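PDB 6SKY: Serine/threonine-protein kinase Tel1 from Chaetomium thermophilum, which phosphorylates protein serine and threonine residues using ATP and probably acts as a DNA-damage sensor that activates checkpoint signalling. Local coordinates for residues 2430-2435 with 2619-2624; 2559-2564 with 2646-2651. All coordinates share one frame; numbering follows the deposited sequence.

How the interactions relate
Interactions 1 and 2 lie side by side where the FAT region meets the kinase, their centres about 13 Å apart. Along the chain their segments alternate: 2430-2435, in the FAT region, comes first, then 2559-2564, then 2619-2624 on helix 2616-2632, and last 2646-2651, which leads into strand 2651-2655. Helix 2616-2632 joins the two. On one side it meets the FAT segment through N2432 and Q2433; elsewhere E2623 packs against T2648 and Y2649, and A2620 against V2651. A continuous path of packing thus runs from the FAT region through this helix to Y2649, which touches the bound ATP analogue.

Interaction 1: 2430-2435 with 2619-2624; sequences LMNQLS and DAIMEQ
The carboxamide of Q2624 faces those of N2432 and Q2433. Its plane is only 19° from that of Q2433, yet the two groups meet edge to edge and do not stack, whereas N2432 is turned 60° from Q2624 and stands off one of its faces. N2432 has a hydrophobic neighbour as well: the CD1 methyl of I2621 sits over one face of its amide, 3.9 Å from N2432 CG and 3.8 Å from N2432 CB. The same methyl comes within 4.1 Å of Q2433 NE2, so one methyl packs against both amides. In Q2433, CG lies beside the backbone N and the chain then bends at chi2 (83°), which brings the amide towards helix 2616-2632. Q2624 instead extends straight out to meet it. Across the contact the amides only pack; N2432 OD1 has a weak hydrogen bond to H2467, and the backbone N2432 O a weak one to R2617, one turn earlier on helix 2616-2632. Amides suit this seam, being flat enough to pack against a methyl, and in the partly exposed N2432 and Q2624 polar enough to tolerate solvent. Behind them, M2431 and L2434 turn into the helices of the FAT region. Helix 2616-2632 follows the strand carrying the nucleotide-pocket residue K2610, a position comparable to helix C of protein kinases, and the contact belongs to the FAT-kinase interface characteristic of PI3K-related kinases.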
loop_
_atom_site.group_PDB
_atom_site.type_symbol
_atom_site.label_atom_id
_atom_site.label_comp_id
_atom_site.label_asym_id
_atom_site.label_seq_id
_atom_site.Cartn_x
_atom_site.Cartn_y
_atom_site.Cartn_z
ATOM N N LEU A 2430 20.963 -29.336 -15.146
ATOM C CA LEU A 2430 21.839 -28.313 -15.705
ATOM C C LEU A 2430 22.930 -28.925 -16.568
ATOM O O LEU A 2430 24.063 -28.462 -16.562
ATOM C CB LEU A 2430 22.486 -27.479 -14.609
ATOM C CG LEU A 2430 21.717 -27.143 -13.342
ATOM C CD1 LEU A 2430 22.581 -26.271 -12.478
ATOM C CD2 LEU A 2430 20.415 -26.459 -13.669
ATOM N N MET A 2431 22.614 -29.980 -17.307
ATOM C CA MET A 2431 23.614 -30.610 -18.154
ATOM C C MET A 2431 23.776 -29.916 -19.495
ATOM O O MET A 2431 24.759 -30.176 -20.189
ATOM C CB MET A 2431 23.267 -32.077 -18.373
ATOM C CG MET A 2431 23.666 -32.986 -17.243
ATOM S SD MET A 2431 25.435 -33.245 -17.151
ATOM C CE MET A 2431 25.760 -33.854 -18.792
ATOM N N ASN A 2432 22.847 -29.048 -19.880
ATOM C CA ASN A 2432 23.050 -28.261 -21.086
ATOM C C ASN A 2432 24.138 -27.221 -20.892
ATOM O O ASN A 2432 24.873 -26.916 -21.832
ATOM C CB ASN A 2432 21.751 -27.583 -21.497
ATOM C CG ASN A 2432 20.874 -28.469 -22.331
ATOM O OD1 ASN A 2432 21.349 -29.161 -23.224
ATOM N ND2 ASN A 2432 19.579 -28.455 -22.050
ATOM N N GLN A 2433 24.247 -26.663 -19.691
ATOM C CA GLN A 2433 25.256 -25.663 -19.387
ATOM C C GLN A 2433 26.573 -26.276 -18.959
ATOM O O GLN A 2433 27.624 -25.666 -19.156
ATOM C CB GLN A 2433 24.764 -24.729 -18.282
ATOM C CG GLN A 2433 23.714 -23.730 -18.717
ATOM C CD GLN A 2433 22.317 -24.301 -18.736
ATOM O OE1 GLN A 2433 21.834 -24.815 -17.735
ATOM N NE2 GLN A 2433 21.655 -24.203 -19.878
ATOM N N LEU A 2434 26.542 -27.461 -18.362
ATOM C CA LEU A 2434 27.772 -28.086 -17.906
ATOM C C LEU A 2434 28.530 -28.728 -19.053
ATOM O O LEU A 2434 29.746 -28.575 -19.154
ATOM C CB LEU A 2434 27.464 -29.122 -16.835
ATOM C CG LEU A 2434 27.024 -28.568 -15.488
ATOM C CD1 LEU A 2434 26.606 -29.688 -14.585
ATOM C CD2 LEU A 2434 28.144 -27.787 -14.871
ATOM N N SER A 2435 27.835 -29.453 -19.917
ATOM C CA SER A 2435 28.468 -30.115 -21.044
ATOM C C SER A 2435 28.832 -29.156 -22.161
ATOM O O SER A 2435 29.442 -29.578 -23.144
ATOM C CB SER A 2435 27.554 -31.214 -21.583
ATOM O OG SER A 2435 26.338 -30.676 -22.061
ATOM N N ASP A 2619 15.289 -24.805 -29.391
ATOM C CA ASP A 2619 13.988 -25.188 -28.865
ATOM C C ASP A 2619 14.111 -25.878 -27.518
ATOM O O ASP A 2619 13.290 -25.651 -26.628
ATOM C CB ASP A 2619 13.269 -26.092 -29.856
ATOM C CG ASP A 2619 12.827 -25.358 -31.102
ATOM O OD1 ASP A 2619 13.270 -24.215 -31.311
ATOM O OD2 ASP A 2619 12.029 -25.923 -31.875
ATOM N N ALA A 2620 15.135 -26.714 -27.343
ATOM C CA ALA A 2620 15.296 -27.435 -26.085
ATOM C C ALA A 2620 15.716 -26.506 -24.956
ATOM O O ALA A 2620 15.193 -26.595 -23.838
ATOM C CB ALA A 2620 16.313 -28.553 -26.258
ATOM N N ILE A 2621 16.657 -25.602 -25.230
ATOM C CA ILE A 2621 17.060 -24.614 -24.240
ATOM C C ILE A 2621 15.876 -23.757 -23.822
ATOM O O ILE A 2621 15.664 -23.500 -22.631
ATOM C CB ILE A 2621 18.205 -23.753 -24.796
ATOM C CG1 ILE A 2621 19.483 -24.565 -24.917
ATOM C CG2 ILE A 2621 18.451 -22.590 -23.909
ATOM C CD1 ILE A 2621 20.078 -24.904 -23.611
ATOM N N MET A 2622 15.081 -23.301 -24.783
ATOM C CA MET A 2622 13.975 -22.432 -24.416
ATOM C C MET A 2622 12.860 -23.190 -23.716
ATOM O O MET A 2622 12.204 -22.632 -22.835
ATOM C CB MET A 2622 13.448 -21.701 -25.639
ATOM C CG MET A 2622 14.372 -20.610 -26.112
ATOM S SD MET A 2622 15.166 -19.739 -24.748
ATOM C CE MET A 2622 13.793 -18.838 -24.055
ATOM N N GLU A 2623 12.632 -24.451 -24.069
ATOM C CA GLU A 2623 11.679 -25.250 -23.314
ATOM C C GLU A 2623 12.118 -25.391 -21.865
ATOM O O GLU A 2623 11.295 -25.308 -20.947
ATOM C CB GLU A 2623 11.512 -26.613 -23.978
ATOM C CG GLU A 2623 10.577 -27.556 -23.259
ATOM C CD GLU A 2623 9.163 -27.041 -23.199
ATOM O OE1 GLU A 2623 8.702 -26.460 -24.194
ATOM O OE2 GLU A 2623 8.510 -27.205 -22.155
ATOM N N GLN A 2624 13.421 -25.558 -21.636
ATOM C CA GLN A 2624 13.923 -25.651 -20.268
ATOM C C GLN A 2624 13.751 -24.340 -19.509
ATOM O O GLN A 2624 13.375 -24.340 -18.330
ATOM C CB GLN A 2624 15.386 -26.063 -20.295
ATOM C CG GLN A 2624 16.023 -26.157 -18.949
ATOM C CD GLN A 2624 17.518 -26.055 -19.033
ATOM O OE1 GLN A 2624 18.228 -26.343 -18.075
ATOM N NE2 GLN A 2624 18.009 -25.634 -20.185
#

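Interaction 2: 2559-2564 with 2646-2651; sequences TLQIEV and IRTYKV
K2650 reaches L2560 because its CG stands opposite the backbone N (chi1 175°) and the chain then bends at chi2 (127°), after which it runs nearly straight. This path carries the methylenes along the backbone of T2559, with K2650 CB 3.7 Å from T2559 O, and delivers the ammonium to the next carbonyl. There K2650 NZ donates a hydrogen bond of 3.1 Å to L2560 O, approaching from above the carbonyl plane, 44° out of it. A lysine suits the place, since its long aliphatic stem covers the neighbouring backbone while its charged end meets a carbonyl. With an alanine here, L2560 O would probably lose this donor and a gap would open beside T2559. The Q2561 side chain runs antiparallel to that of K2650, its CG 4.1 Å from K2650 CB, and its amide comes near the hydroxyl of T2648: Q2561 OE1 and T2648 OG1 are 3.8 Å apart, a loose approach and not a bond. Y2649 starts off away from the 2559-2564 loop; its OH is hydrogen-bonded to the backbone N of D2779, a magnesium ligand, and its side chain touches the bound nucleotide analogue. K2650 also pairs through its backbone with E2662 of strand 2658-2662, at the approach to edge strand 2651-2655 of the six-stranded antiparallel sheet. T2559 rests on strand 2658-2662 and on strand 2604-2611, while T2648 and Y2649 pack against E2623 of helix 2616-2632.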
loop_
_atom_site.group_PDB
_atom_site.type_symbol
_atom_site.label_atom_id
_atom_site.label_comp_id
_atom_site.label_asym_id
_atom_site.label_seq_id
_atom_site.Cartn_x
_atom_site.Cartn_y
_atom_site.Cartn_z
ATOM N N THR A 2559 11.738 -39.800 -25.639
ATOM C CA THR A 2559 10.938 -38.598 -25.478
ATOM C C THR A 2559 10.064 -38.640 -24.240
ATOM O O THR A 2559 9.177 -37.800 -24.093
ATOM C CB THR A 2559 10.072 -38.385 -26.708
ATOM O OG1 THR A 2559 9.180 -39.494 -26.849
ATOM C CG2 THR A 2559 10.929 -38.290 -27.931
ATOM N N LEU A 2560 10.284 -39.598 -23.354
ATOM C CA LEU A 2560 9.558 -39.671 -22.098
ATOM C C LEU A 2560 10.265 -38.820 -21.056
ATOM O O LEU A 2560 11.486 -38.906 -20.904
ATOM C CB LEU A 2560 9.464 -41.118 -21.620
ATOM C CG LEU A 2560 8.978 -41.331 -20.195
ATOM C CD1 LEU A 2560 7.500 -41.073 -20.112
ATOM C CD2 LEU A 2560 9.307 -42.723 -19.735
ATOM N N GLN A 2561 9.499 -38.009 -20.337
ATOM C CA GLN A 2561 10.050 -37.153 -19.296
ATOM C C GLN A 2561 10.207 -37.964 -18.019
ATOM O O GLN A 2561 9.217 -38.386 -17.417
ATOM C CB GLN A 2561 9.150 -35.947 -19.070
ATOM C CG GLN A 2561 8.652 -35.319 -20.352
ATOM C CD GLN A 2561 8.042 -33.955 -20.136
ATOM O OE1 GLN A 2561 6.921 -33.693 -20.556
ATOM N NE2 GLN A 2561 8.784 -33.075 -19.486
ATOM N N ILE A 2562 11.447 -38.182 -17.606
ATOM C CA ILE A 2562 11.765 -38.965 -16.422
ATOM C C ILE A 2562 12.084 -38.007 -15.287
ATOM O O ILE A 2562 12.938 -37.128 -15.431
ATOM C CB ILE A 2562 12.949 -39.909 -16.686
ATOM C CG1 ILE A 2562 12.671 -40.792 -17.893
ATOM C CG2 ILE A 2562 13.233 -40.762 -15.481
ATOM C CD1 ILE A 2562 13.810 -41.699 -18.235
ATOM N N GLU A 2563 11.408 -38.173 -14.159
ATOM C CA GLU A 2563 11.727 -37.374 -12.990
ATOM C C GLU A 2563 12.995 -37.897 -12.335
ATOM O O GLU A 2563 13.335 -39.075 -12.448
ATOM C CB GLU A 2563 10.577 -37.396 -11.989
ATOM C CG GLU A 2563 9.241 -37.021 -12.589
ATOM C CD GLU A 2563 9.216 -35.610 -13.135
ATOM O OE1 GLU A 2563 9.868 -34.728 -12.542
ATOM O OE2 GLU A 2563 8.547 -35.382 -14.161
ATOM N N VAL A 2564 13.697 -37.008 -11.646
ATOM C CA VAL A 2564 14.959 -37.364 -11.011
ATOM C C VAL A 2564 14.665 -38.090 -9.707
ATOM O O VAL A 2564 13.811 -37.663 -8.923
ATOM C CB VAL A 2564 15.820 -36.115 -10.783
ATOM C CG1 VAL A 2564 17.217 -36.503 -10.398
ATOM C CG2 VAL A 2564 15.846 -35.266 -12.027
ATOM N N ILE A 2646 2.498 -23.647 -17.412
ATOM C CA ILE A 2646 2.502 -24.027 -18.812
ATOM C C ILE A 2646 2.641 -25.534 -18.913
ATOM O O ILE A 2646 3.093 -26.210 -17.991
ATOM C CB ILE A 2646 3.606 -23.320 -19.618
ATOM C CG1 ILE A 2646 4.964 -23.923 -19.309
ATOM C CG2 ILE A 2646 3.610 -21.846 -19.324
ATOM C CD1 ILE A 2646 5.971 -23.658 -20.372
ATOM N N ARG A 2647 2.209 -26.057 -20.051
ATOM C CA ARG A 2647 2.366 -27.462 -20.379
ATOM C C ARG A 2647 3.681 -27.649 -21.116
ATOM O O ARG A 2647 3.993 -26.895 -22.038
ATOM C CB ARG A 2647 1.200 -27.939 -21.242
ATOM C CG ARG A 2647 -0.109 -28.074 -20.509
ATOM C CD ARG A 2647 -0.212 -29.427 -19.852
ATOM N NE ARG A 2647 0.054 -30.490 -20.810
ATOM C CZ ARG A 2647 -0.870 -31.055 -21.576
ATOM N NH1 ARG A 2647 -0.528 -32.007 -22.425
ATOM N NH2 ARG A 2647 -2.129 -30.672 -21.493
ATOM N N THR A 2648 4.441 -28.648 -20.711
ATOM C CA THR A 2648 5.759 -28.891 -21.269
ATOM C C THR A 2648 5.732 -30.080 -22.219
ATOM O O THR A 2648 4.815 -30.901 -22.202
ATOM C CB THR A 2648 6.772 -29.142 -20.154
ATOM O OG1 THR A 2648 6.274 -30.154 -19.278
ATOM C CG2 THR A 2648 7.000 -27.887 -19.354
ATOM N N TYR A 2649 6.743 -30.148 -23.072
ATOM C CA TYR A 2649 7.005 -31.337 -23.861
ATOM C C TYR A 2649 8.506 -31.568 -23.830
ATOM O O TYR A 2649 9.238 -30.888 -23.110
ATOM C CB TYR A 2649 6.415 -31.219 -25.275
ATOM C CG TYR A 2649 7.070 -30.250 -26.223
ATOM C CD1 TYR A 2649 7.440 -30.654 -27.484
ATOM C CD2 TYR A 2649 7.271 -28.933 -25.884
ATOM C CE1 TYR A 2649 8.019 -29.793 -28.362
ATOM C CE2 TYR A 2649 7.855 -28.065 -26.759
ATOM C CZ TYR A 2649 8.224 -28.501 -27.997
ATOM O OH TYR A 2649 8.807 -27.642 -28.889
ATOM N N LYS A 2650 8.981 -32.548 -24.581
ATOM C CA LYS A 2650 10.374 -32.957 -24.502
ATOM C C LYS A 2650 11.007 -32.895 -25.876
ATOM O O LYS A 2650 10.548 -33.563 -26.801
ATOM C CB LYS A 2650 10.498 -34.361 -23.926
ATOM C CG LYS A 2650 11.898 -34.879 -23.943
ATOM C CD LYS A 2650 12.315 -35.347 -22.591
ATOM C CE LYS A 2650 13.635 -36.053 -22.669
ATOM N NZ LYS A 2650 13.808 -36.968 -21.517
ATOM N N VAL A 2651 12.058 -32.099 -26.002
ATOM C CA VAL A 2651 12.872 -32.042 -27.205
ATOM C C VAL A 2651 14.202 -32.698 -26.889
ATOM O O VAL A 2651 14.796 -32.434 -25.841
ATOM C CB VAL A 2651 13.079 -30.599 -27.692
ATOM C CG1 VAL A 2651 13.588 -30.594 -29.098
ATOM C CG2 VAL A 2651 11.798 -29.826 -27.602
#